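PDB 4Q0P: L-Ribose isomerase from Acinetobacter, which probably catalyses the reversible conversion of the aldose L-ribose to the ketose L-ribulose at a metal site in a cupin-like beta-barrel. Local coordinates for residues A[102-107]-A[215-220]; A[38-43]-A[75-80]; A[119-124]-A[240-245]. All coordinates share one frame; numbering follows the deposited sequence.

Contact 1. Residues A[102-107]-A[215-220]; sequences CDKLMI and EVSTYS. With 0MK (beta-L-ribopyranose), chain C.
Different first torsions bring E215 and K104 together. In E215, CG lies anti to the backbone N (chi1 174°) and the chain runs on straight, carrying the carboxylate away from its strand; in K104, CG sits between the backbone N and the carbonyl carbon (chi1 73°), and bends at chi2 and chi3 fold the chain over toward its neighbour. The two form a salt bridge, K104 NZ to E215 OE2, at 2.7 Å, although the place of NZ is not certain in the model. OE2 also accepts a hydrogen bond from O2 of the beta-L-ribopyranose, at 2.5 Å, so the same oxygen probably serves both the ammonium and the sugar. M106 closes in beside it, its CE 3.6 Å from E215 OE1 and its SD 3.4 Å from O1 of the sugar. Beneath these groups runs an antiparallel strand pair of the cupin-like barrel, with C102–S217 and K104–E215 as hydrogen-bonded pairs and D103–V216 as the non-hydrogen-bonded pair between them. C102 N to S217 O spans 2.7 Å, and E215 N to K104 O 2.8 Å. C102, K104, E215 and S217 share the sugar-side face. D103 and V216 occupy the other, where D103, also bonded to Y38, forms a salt bridge with K190 of the second subunit.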
loop_
_atom_site.group_PDB
_atom_site.type_symbol
_atom_site.label_atom_id
_atom_site.label_comp_id
_atom_site.label_asym_id
_atom_site.label_seq_id
_atom_site.Cartn_x
_atom_site.Cartn_y
_atom_site.Cartn_z
ATOM N N CYS A 102 -10.716 -18.456 9.965
ATOM C CA CYS A 102 -9.580 -18.748 9.102
ATOM C C CYS A 102 -9.339 -17.569 8.154
ATOM O O CYS A 102 -10.219 -17.193 7.374
ATOM C CB CYS A 102 -9.838 -20.034 8.314
ATOM S SG CYS A 102 -8.505 -20.527 7.195
ATOM N N ASP A 103 -8.146 -16.982 8.247
ATOM C CA ASP A 103 -7.769 -15.835 7.423
ATOM C C ASP A 103 -6.593 -16.274 6.570
ATOM O O ASP A 103 -5.615 -16.797 7.090
ATOM C CB ASP A 103 -7.333 -14.662 8.318
ATOM C CG ASP A 103 -7.308 -13.327 7.582
ATOM O OD1 ASP A 103 -6.843 -13.274 6.424
ATOM O OD2 ASP A 103 -7.747 -12.314 8.177
ATOM N N LYS A 104 -6.683 -16.068 5.262
ATOM C CA LYS A 104 -5.596 -16.463 4.381
ATOM C C LYS A 104 -5.551 -15.585 3.152
ATOM O O LYS A 104 -6.548 -14.958 2.778
ATOM C CB LYS A 104 -5.766 -17.913 3.935
ATOM C CG LYS A 104 -6.888 -18.127 2.909
ATOM C CD LYS A 104 -7.934 -19.125 3.418
ATOM C CE LYS A 104 -8.725 -18.564 4.593
ATOM N NZ LYS A 104 -9.831 -19.485 5.015
ATOM N N LEU A 105 -4.379 -15.543 2.530
ATOM C CA LEU A 105 -4.178 -14.780 1.317
ATOM C C LEU A 105 -4.018 -15.848 0.242
ATOM O O LEU A 105 -3.262 -16.795 0.432
ATOM C CB LEU A 105 -2.892 -13.952 1.410
ATOM C CG LEU A 105 -2.807 -12.882 0.321
ATOM C CD1 LEU A 105 -3.894 -11.830 0.615
ATOM C CD2 LEU A 105 -1.418 -12.231 0.293
ATOM N N MET A 106 -4.730 -15.711 -0.872
ATOM C CA MET A 106 -4.639 -16.698 -1.944
ATOM C C MET A 106 -4.150 -16.021 -3.214
ATOM O O MET A 106 -4.604 -14.933 -3.561
ATOM C CB MET A 106 -6.007 -17.366 -2.175
ATOM C CG MET A 106 -6.562 -18.059 -0.931
ATOM S SD MET A 106 -8.173 -18.885 -1.151
ATOM C CE MET A 106 -9.152 -17.523 -1.776
ATOM N N ILE A 107 -3.210 -16.661 -3.901
ATOM C CA ILE A 107 -2.670 -16.085 -5.122
ATOM C C ILE A 107 -2.865 -17.035 -6.297
ATOM O O ILE A 107 -2.405 -18.178 -6.272
ATOM C CB ILE A 107 -1.170 -15.727 -4.940
ATOM C CG1 ILE A 107 -1.017 -14.812 -3.717
ATOM C CG2 ILE A 107 -0.637 -15.030 -6.183
ATOM C CD1 ILE A 107 0.393 -14.320 -3.463
ATOM N N GLU A 215 -9.149 -14.228 2.023
ATOM C CA GLU A 215 -10.329 -14.981 2.386
ATOM C C GLU A 215 -10.490 -15.021 3.892
ATOM O O GLU A 215 -9.544 -15.315 4.627
ATOM C CB GLU A 215 -10.261 -16.412 1.864
ATOM C CG GLU A 215 -11.427 -17.268 2.359
ATOM C CD GLU A 215 -11.344 -18.694 1.878
ATOM O OE1 GLU A 215 -11.417 -18.905 0.650
ATOM O OE2 GLU A 215 -11.201 -19.605 2.724
ATOM N N VAL A 216 -11.694 -14.697 4.342
ATOM C CA VAL A 216 -12.028 -14.736 5.754
ATOM C C VAL A 216 -13.183 -15.730 5.804
ATOM O O VAL A 216 -14.260 -15.481 5.252
ATOM C CB VAL A 216 -12.470 -13.349 6.283
ATOM C CG1 VAL A 216 -13.034 -13.486 7.670
ATOM C CG2 VAL A 216 -11.265 -12.387 6.317
ATOM N N SER A 217 -12.941 -16.874 6.436
ATOM C CA SER A 217 -13.954 -17.917 6.518
ATOM C C SER A 217 -13.952 -18.568 7.889
ATOM O O SER A 217 -13.160 -18.210 8.759
ATOM C CB SER A 217 -13.668 -18.992 5.468
ATOM O OG SER A 217 -12.574 -19.795 5.876
ATOM N N THR A 218 -14.855 -19.524 8.080
ATOM C CA THR A 218 -14.913 -20.251 9.334
ATOM C C THR A 218 -13.749 -21.243 9.274
ATOM O O THR A 218 -13.052 -21.321 8.253
ATOM C CB THR A 218 -16.271 -20.981 9.495
ATOM O OG1 THR A 218 -16.546 -21.770 8.330
ATOM C CG2 THR A 218 -17.391 -19.966 9.677
ATOM N N TYR A 219 -13.536 -21.993 10.352
ATOM C CA TYR A 219 -12.427 -22.940 10.426
ATOM C C TYR A 219 -12.268 -23.802 9.180
ATOM O O TYR A 219 -13.248 -24.258 8.597
ATOM C CB TYR A 219 -12.592 -23.847 11.647
ATOM C CG TYR A 219 -11.340 -24.604 12.021
ATOM C CD1 TYR A 219 -10.326 -23.991 12.762
ATOM C CD2 TYR A 219 -11.168 -25.937 11.648
ATOM C CE1 TYR A 219 -9.172 -24.687 13.128
ATOM C CE2 TYR A 219 -10.017 -26.645 12.010
ATOM C CZ TYR A 219 -9.027 -26.011 12.751
ATOM O OH TYR A 219 -7.900 -26.705 13.125
ATOM N N SER A 220 -11.021 -24.041 8.793
ATOM C CA SER A 220 -10.726 -24.847 7.621
ATOM C C SER A 220 -10.201 -26.216 8.045
ATOM O O SER A 220 -9.049 -26.351 8.456
ATOM C CB SER A 220 -9.698 -24.132 6.740
ATOM O OG SER A 220 -9.433 -24.870 5.558
HETATM C C1 0MK C . -10.969 -21.855 -0.151
HETATM C C2 0MK C . -9.989 -21.801 1.017
HETATM C C3 0MK C . -8.882 -22.852 0.853
HETATM C C4 0MK C . -9.435 -24.246 0.505
HETATM C C5 0MK C . -10.485 -24.184 -0.610
HETATM O O1 0MK C . -10.293 -21.511 -1.348
HETATM O O2 0MK C . -10.685 -22.008 2.239
HETATM O O3 0MK C . -8.129 -22.927 2.055
HETATM O O4 0MK C . -9.990 -24.855 1.660
HETATM O O5 0MK C . -11.488 -23.195 -0.297
#

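Contact 2. Residues A[38-43]-A[75-80]; sequences YPITEK and IIFESL. With Z6J (alpha-L-ribofuranose), chain D.
An inverse gamma turn centred on P39, in the loop that follows helix 19-35, packs here against strand 73-82 where that strand turns a corner at S79. The polar part of the contact joins Y38 to S79. The phenol oxygen, Y38 OH, lies 2.8 Å from S79 OG, a hydrogen-bonding distance at which the donor is not settled. Both oxygens have further partners on the adjacent strand: Y38 OH with the carboxylate of D103, and S79 OG with the backbone carbonyl of the same aspartate. Two hydroxyls between loop and sheet are thus tied to one residue of strand 101-108. With CG of Y38 anti to its own backbone nitrogen (chi1 -166°), the ring extends across the contact and brings CE2 to 3.8 Å from F77 O. Its neighbour P39 lies over one face of that ring, CD standing 3.5 Å above the plane and offset toward the rim.

The apolar part is made by I40 and F77. The end of the isoleucine chain does the touching, CD1 lying 3.6 Å from F77 CD2 and approaching the ring obliquely. I75, on the same strand, places CG2 over one face of the F77 ring, while A30 of helix 19-35 also touches F77. P39 and S79 both pack on the second subunit, through E127 and K190 respectively. At the strand's corner, S79 and L80 together face D103, the arrangement that defines a classic beta bulge.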
loop_
_atom_site.group_PDB
_atom_site.type_symbol
_atom_site.label_atom_id
_atom_site.label_comp_id
_atom_site.label_asym_id
_atom_site.label_seq_id
_atom_site.Cartn_x
_atom_site.Cartn_y
_atom_site.Cartn_z
ATOM N N TYR A 38 0.033 -7.987 3.649
ATOM C CA TYR A 38 -0.575 -9.132 4.323
ATOM C C TYR A 38 0.499 -9.632 5.290
ATOM O O TYR A 38 1.662 -9.739 4.919
ATOM C CB TYR A 38 -0.966 -10.245 3.337
ATOM C CG TYR A 38 -1.890 -11.273 3.969
ATOM C CD1 TYR A 38 -3.250 -11.000 4.155
ATOM C CD2 TYR A 38 -1.399 -12.495 4.427
ATOM C CE1 TYR A 38 -4.099 -11.920 4.778
ATOM C CE2 TYR A 38 -2.243 -13.427 5.062
ATOM C CZ TYR A 38 -3.588 -13.129 5.231
ATOM O OH TYR A 38 -4.422 -14.037 5.853
ATOM N N PRO A 39 0.123 -9.926 6.543
ATOM C CA PRO A 39 1.067 -10.406 7.562
ATOM C C PRO A 39 1.568 -11.831 7.362
ATOM O O PRO A 39 1.093 -12.758 8.020
ATOM C CB PRO A 39 0.275 -10.261 8.853
ATOM C CG PRO A 39 -1.132 -10.579 8.404
ATOM C CD PRO A 39 -1.232 -9.786 7.107
ATOM N N ILE A 40 2.527 -11.999 6.462
ATOM C CA ILE A 40 3.096 -13.311 6.183
ATOM C C ILE A 40 4.324 -13.545 7.049
ATOM O O ILE A 40 5.288 -12.781 6.999
ATOM C CB ILE A 40 3.486 -13.439 4.689
ATOM C CG1 ILE A 40 2.220 -13.377 3.825
ATOM C CG2 ILE A 40 4.238 -14.753 4.444
ATOM C CD1 ILE A 40 2.470 -13.480 2.344
ATOM N N THR A 41 4.276 -14.597 7.857
ATOM C CA THR A 41 5.390 -14.940 8.726
ATOM C C THR A 41 6.236 -15.998 8.032
ATOM O O THR A 41 5.816 -16.583 7.037
ATOM C CB THR A 41 4.897 -15.492 10.068
ATOM O OG1 THR A 41 4.145 -16.689 9.845
ATOM C CG2 THR A 41 4.010 -14.470 10.757
ATOM N N GLU A 42 7.426 -16.247 8.563
ATOM C CA GLU A 42 8.339 -17.217 7.976
ATOM C C GLU A 42 7.779 -18.631 7.841
ATOM O O GLU A 42 7.979 -19.287 6.815
ATOM C CB GLU A 42 9.638 -17.245 8.789
ATOM C CG GLU A 42 10.638 -18.314 8.376
ATOM C CD GLU A 42 11.028 -18.251 6.907
ATOM O OE1 GLU A 42 12.026 -18.913 6.539
ATOM O OE2 GLU A 42 10.345 -17.555 6.117
ATOM N N LYS A 43 7.078 -19.109 8.862
ATOM C CA LYS A 43 6.532 -20.459 8.811
ATOM C C LYS A 43 5.433 -20.650 7.773
ATOM O O LYS A 43 5.146 -21.778 7.375
ATOM C CB LYS A 43 6.016 -20.883 10.189
ATOM C CG LYS A 43 4.946 -19.987 10.784
ATOM C CD LYS A 43 4.487 -20.533 12.136
ATOM C CE LYS A 43 5.654 -20.648 13.119
ATOM N NZ LYS A 43 5.264 -21.292 14.411
ATOM N N ILE A 75 -1.674 -20.674 -4.718
ATOM C CA ILE A 75 -0.843 -20.522 -3.541
ATOM C C ILE A 75 -1.734 -19.974 -2.442
ATOM O O ILE A 75 -2.595 -19.126 -2.696
ATOM C CB ILE A 75 0.321 -19.535 -3.793
ATOM C CG1 ILE A 75 1.367 -20.191 -4.694
ATOM C CG2 ILE A 75 0.944 -19.106 -2.469
ATOM C CD1 ILE A 75 2.499 -19.283 -5.062
ATOM N N ILE A 76 -1.546 -20.490 -1.234
ATOM C CA ILE A 76 -2.314 -20.036 -0.093
ATOM C C ILE A 76 -1.391 -19.807 1.099
ATOM O O ILE A 76 -0.612 -20.688 1.468
ATOM C CB ILE A 76 -3.392 -21.062 0.321
ATOM C CG1 ILE A 76 -4.426 -21.214 -0.802
ATOM C CG2 ILE A 76 -4.054 -20.620 1.622
ATOM C CD1 ILE A 76 -5.576 -22.162 -0.474
ATOM N N PHE A 77 -1.474 -18.612 1.682
ATOM C CA PHE A 77 -0.689 -18.261 2.857
ATOM C C PHE A 77 -1.716 -18.019 3.946
ATOM O O PHE A 77 -2.430 -17.023 3.919
ATOM C CB PHE A 77 0.123 -16.991 2.613
ATOM C CG PHE A 77 1.230 -17.166 1.622
ATOM C CD1 PHE A 77 2.208 -18.135 1.822
ATOM C CD2 PHE A 77 1.310 -16.349 0.496
ATOM C CE1 PHE A 77 3.256 -18.289 0.912
ATOM C CE2 PHE A 77 2.356 -16.490 -0.423
ATOM C CZ PHE A 77 3.328 -17.462 -0.212
ATOM N N GLU A 78 -1.790 -18.948 4.888
ATOM C CA GLU A 78 -2.752 -18.889 5.976
ATOM C C GLU A 78 -2.178 -18.235 7.226
ATOM O O GLU A 78 -1.240 -18.759 7.830
ATOM C CB GLU A 78 -3.220 -20.314 6.280
ATOM C CG GLU A 78 -4.161 -20.471 7.442
ATOM C CD GLU A 78 -4.486 -21.934 7.696
ATOM O OE1 GLU A 78 -5.214 -22.528 6.872
ATOM O OE2 GLU A 78 -3.999 -22.489 8.709
ATOM N N SER A 79 -2.752 -17.094 7.609
ATOM C CA SER A 79 -2.293 -16.354 8.781
ATOM C C SER A 79 -3.057 -16.749 10.031
ATOM O O SER A 79 -2.579 -16.547 11.149
ATOM C CB SER A 79 -2.442 -14.840 8.563
ATOM O OG SER A 79 -3.806 -14.449 8.523
ATOM N N LEU A 80 -4.246 -17.317 9.842
ATOM C CA LEU A 80 -5.064 -17.726 10.970
ATOM C C LEU A 80 -6.030 -18.868 10.651
ATOM O O LEU A 80 -6.603 -18.945 9.559
ATOM C CB LEU A 80 -5.862 -16.523 11.483
ATOM C CG LEU A 80 -6.756 -16.734 12.706
ATOM C CD1 LEU A 80 -5.921 -16.669 13.976
ATOM C CD2 LEU A 80 -7.845 -15.661 12.725
HETATM O O5 Z6J D . 10.995 -19.315 2.973
HETATM C C5 Z6J D . 10.841 -20.620 3.509
HETATM C C4 Z6J D . 11.212 -21.682 2.490
HETATM O O4 Z6J D . 10.775 -21.213 1.202
HETATM C C3 Z6J D . 10.514 -23.013 2.760
HETATM O O3 Z6J D . 11.479 -24.001 3.089
HETATM C C2 Z6J D . 9.817 -23.392 1.455
HETATM O O2 Z6J D . 10.527 -24.448 0.830
HETATM C C1 Z6J D . 9.876 -22.143 0.576
HETATM O O1 Z6J D . 10.404 -22.481 -0.698
#

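Contact 3. Residues A[119-124]-A[240-245]; sequences HGRKTE and MHDNDF. With CO (cobalt (II) ion), chain B; 0MK (beta-L-ribopyranose), chain C; NCO (cobalt hexammine(III)), chain G.
D242 and the 119-124 loop form the tight part of this contact, in which one carboxylate gathers several consecutive backbone amides. OD1 accepts R121 N at 2.8 Å on its syn side and also takes a weak bond from G120 N; OD2 accepts K122 N at 2.9 Å, likewise syn. The R121 side chain returns to the same group, NH1 forming a salt bridge with D242 OD1 at 2.9 Å. That nitrogen comes from above the carboxylate plane, and the two planar groups stand nearly perpendicular, at 87°. The backbone of D242 adds a further bond: its O receives H119 ND1 at 2.7 Å, within the imidazole plane, which helps fix the ring's rotation. The opposite nitrogen, H119 NE2, binds the cobalt (II) ion at 2.2 Å, and K122 CE lies over the centre of one ring face.

Looser packing comes from partly exposed M240, whose CG lies over one face of the R121 guanidinium, offset toward the rim; E97 takes R121 NE in a salt bridge.

At the inner end, K122 NZ donates to sugar O4 and lies very close to O2, a contact too short to be taken at face value. E124 OE2 binds the metal at 2.1 Å beside sugar O5 and a water; H117 and H199 complete the three-histidine, one-glutamate metal site characteristic of cupins.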
loop_
_atom_site.group_PDB
_atom_site.type_symbol
_atom_site.label_atom_id
_atom_site.label_comp_id
_atom_site.label_asym_id
_atom_site.label_seq_id
_atom_site.Cartn_x
_atom_site.Cartn_y
_atom_site.Cartn_z
ATOM N N HIS A 119 -17.834 -27.126 0.586
ATOM C CA HIS A 119 -17.533 -27.478 1.963
ATOM C C HIS A 119 -18.850 -27.700 2.684
ATOM O O HIS A 119 -19.823 -26.984 2.448
ATOM C CB HIS A 119 -16.778 -26.340 2.651
ATOM C CG HIS A 119 -15.666 -25.770 1.828
ATOM N ND1 HIS A 119 -14.489 -26.449 1.591
ATOM C CD2 HIS A 119 -15.567 -24.599 1.156
ATOM C CE1 HIS A 119 -13.713 -25.720 0.810
ATOM N NE2 HIS A 119 -14.343 -24.592 0.530
ATOM N N GLY A 120 -18.886 -28.691 3.562
ATOM C CA GLY A 120 -20.105 -28.935 4.299
ATOM C C GLY A 120 -20.181 -28.009 5.497
ATOM O O GLY A 120 -21.272 -27.639 5.940
ATOM N N ARG A 121 -19.018 -27.603 6.008
ATOM C CA ARG A 121 -18.968 -26.749 7.195
ATOM C C ARG A 121 -18.485 -25.320 6.983
ATOM O O ARG A 121 -19.026 -24.379 7.573
ATOM C CB ARG A 121 -18.082 -27.414 8.248
ATOM C CG ARG A 121 -18.334 -28.906 8.388
ATOM C CD ARG A 121 -17.296 -29.567 9.275
ATOM N NE ARG A 121 -17.472 -31.016 9.355
ATOM C CZ ARG A 121 -17.308 -31.850 8.331
ATOM N NH1 ARG A 121 -16.961 -31.384 7.136
ATOM N NH2 ARG A 121 -17.486 -33.153 8.502
ATOM N N LYS A 122 -17.477 -25.151 6.138
ATOM C CA LYS A 122 -16.896 -23.833 5.906
ATOM C C LYS A 122 -17.632 -22.847 5.010
ATOM O O LYS A 122 -17.954 -23.144 3.854
ATOM C CB LYS A 122 -15.464 -23.988 5.389
ATOM C CG LYS A 122 -14.724 -22.675 5.217
ATOM C CD LYS A 122 -13.241 -22.904 4.976
ATOM C CE LYS A 122 -13.004 -23.620 3.662
ATOM N NZ LYS A 122 -11.572 -23.979 3.494
ATOM N N THR A 123 -17.894 -21.669 5.571
ATOM C CA THR A 123 -18.517 -20.561 4.856
ATOM C C THR A 123 -17.370 -19.555 4.677
ATOM O O THR A 123 -16.659 -19.245 5.642
ATOM C CB THR A 123 -19.667 -19.926 5.671
ATOM O OG1 THR A 123 -20.814 -20.789 5.629
ATOM C CG2 THR A 123 -20.046 -18.574 5.098
ATOM N N GLU A 124 -17.188 -19.068 3.449
ATOM C CA GLU A 124 -16.101 -18.145 3.115
ATOM C C GLU A 124 -16.584 -16.767 2.672
ATOM O O GLU A 124 -17.761 -16.566 2.371
ATOM C CB GLU A 124 -15.251 -18.720 1.971
ATOM C CG GLU A 124 -15.116 -20.233 1.960
ATOM C CD GLU A 124 -14.468 -20.782 0.684
ATOM O OE1 GLU A 124 -14.578 -20.150 -0.393
ATOM O OE2 GLU A 124 -13.860 -21.868 0.760
ATOM N N MET A 240 -10.815 -34.776 10.322
ATOM C CA MET A 240 -12.020 -34.272 9.674
ATOM C C MET A 240 -11.661 -33.494 8.411
ATOM O O MET A 240 -10.841 -32.575 8.450
ATOM C CB MET A 240 -12.787 -33.366 10.635
ATOM C CG MET A 240 -14.095 -32.830 10.092
ATOM S SD MET A 240 -14.891 -31.749 11.290
ATOM C CE MET A 240 -15.404 -32.954 12.530
ATOM N N HIS A 241 -12.270 -33.874 7.291
ATOM C CA HIS A 241 -12.017 -33.203 6.021
ATOM C C HIS A 241 -13.261 -32.428 5.613
ATOM O O HIS A 241 -14.383 -32.920 5.766
ATOM C CB HIS A 241 -11.653 -34.221 4.939
ATOM C CG HIS A 241 -11.231 -33.599 3.642
ATOM N ND1 HIS A 241 -10.300 -32.583 3.574
ATOM C CD2 HIS A 241 -11.596 -33.861 2.365
ATOM C CE1 HIS A 241 -10.109 -32.248 2.311
ATOM N NE2 HIS A 241 -10.884 -33.008 1.556
ATOM N N ASP A 242 -13.063 -31.220 5.093
ATOM C CA ASP A 242 -14.185 -30.380 4.696
ATOM C C ASP A 242 -14.013 -29.731 3.319
ATOM O O ASP A 242 -14.711 -28.768 2.986
ATOM C CB ASP A 242 -14.418 -29.310 5.772
ATOM C CG ASP A 242 -15.688 -28.512 5.546
ATOM O OD1 ASP A 242 -16.759 -29.121 5.324
ATOM O OD2 ASP A 242 -15.618 -27.267 5.600
ATOM N N ASN A 243 -13.083 -30.248 2.523
ATOM C CA ASN A 243 -12.874 -29.719 1.178
ATOM C C ASN A 243 -13.227 -30.807 0.168
ATOM O O ASN A 243 -12.419 -31.687 -0.115
ATOM C CB ASN A 243 -11.423 -29.275 0.971
ATOM C CG ASN A 243 -10.997 -28.183 1.936
ATOM O OD1 ASN A 243 -11.802 -27.347 2.348
ATOM N ND2 ASN A 243 -9.718 -28.177 2.287
ATOM N N ASP A 244 -14.443 -30.739 -0.367
ATOM C CA ASP A 244 -14.928 -31.726 -1.330
ATOM C C ASP A 244 -14.808 -31.222 -2.769
ATOM O O ASP A 244 -15.612 -30.403 -3.220
ATOM C CB ASP A 244 -16.397 -32.053 -1.032
ATOM C CG ASP A 244 -16.890 -33.287 -1.772
ATOM O OD1 ASP A 244 -16.569 -33.448 -2.970
ATOM O OD2 ASP A 244 -17.619 -34.092 -1.153
ATOM N N PHE A 245 -13.810 -31.715 -3.491
ATOM C CA PHE A 245 -13.615 -31.301 -4.875
ATOM C C PHE A 245 -14.445 -32.163 -5.820
ATOM O O PHE A 245 -14.549 -33.376 -5.635
ATOM C CB PHE A 245 -12.126 -31.368 -5.232
ATOM C CG PHE A 245 -11.305 -30.289 -4.577
ATOM C CD1 PHE A 245 -11.220 -29.023 -5.144
ATOM C CD2 PHE A 245 -10.674 -30.521 -3.358
ATOM C CE1 PHE A 245 -10.522 -27.995 -4.505
ATOM C CE2 PHE A 245 -9.975 -29.501 -2.709
ATOM C CZ PHE A 245 -9.900 -28.237 -3.283
HETATM CO CO CO B . -13.842 -23.058 -0.953
HETATM C C1 0MK C . -10.969 -21.855 -0.151
HETATM C C2 0MK C . -9.989 -21.801 1.017
HETATM C C3 0MK C . -8.882 -22.852 0.853
HETATM C C4 0MK C . -9.435 -24.246 0.505
HETATM C C5 0MK C . -10.485 -24.184 -0.610
HETATM O O1 0MK C . -10.293 -21.511 -1.348
HETATM O O2 0MK C . -10.685 -22.008 2.239
HETATM O O3 0MK C . -8.129 -22.927 2.055
HETATM O O4 0MK C . -9.990 -24.855 1.660
HETATM O O5 0MK C . -11.488 -23.195 -0.297
HETATM CO CO NCO G . -16.318 -36.870 -5.174
HETATM N N1 NCO G . -15.523 -36.253 -3.671
HETATM N N2 NCO G . -15.605 -38.506 -4.877
HETATM N N3 NCO G . -17.033 -35.231 -5.470
HETATM N N4 NCO G . -14.856 -36.410 -6.137
HETATM N N5 NCO G . -17.778 -37.331 -4.212
HETATM N N6 NCO G . -17.112 -37.488 -6.679
HETATM O O HOH W 1 -12.985 -21.462 -2.200
#

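Overall arrangement
Contact 2 closes before contact 1 or contact 3 opens along the chain, whereas the segments of contacts 1 and 3 alternate. Contacts 1 and 2 have centres about 10 Å apart and share one antiparallel sheet, in which strand 101-108 lies between 73-82 and 211-217; both also touch the second subunit. Contact 3, its centre about 12 Å from that of contact 1, joins the loop between strands 113-118 and 124-130 to the loop leading into strand 244-245. T218 N and T123 O probably hydrogen-bond between these two contacts. Contacts 2 and 3, about 20 Å apart between centres, do not touch. Contact 1 thus lies between the others, touching both, and shares the ribopyranose with contact 3.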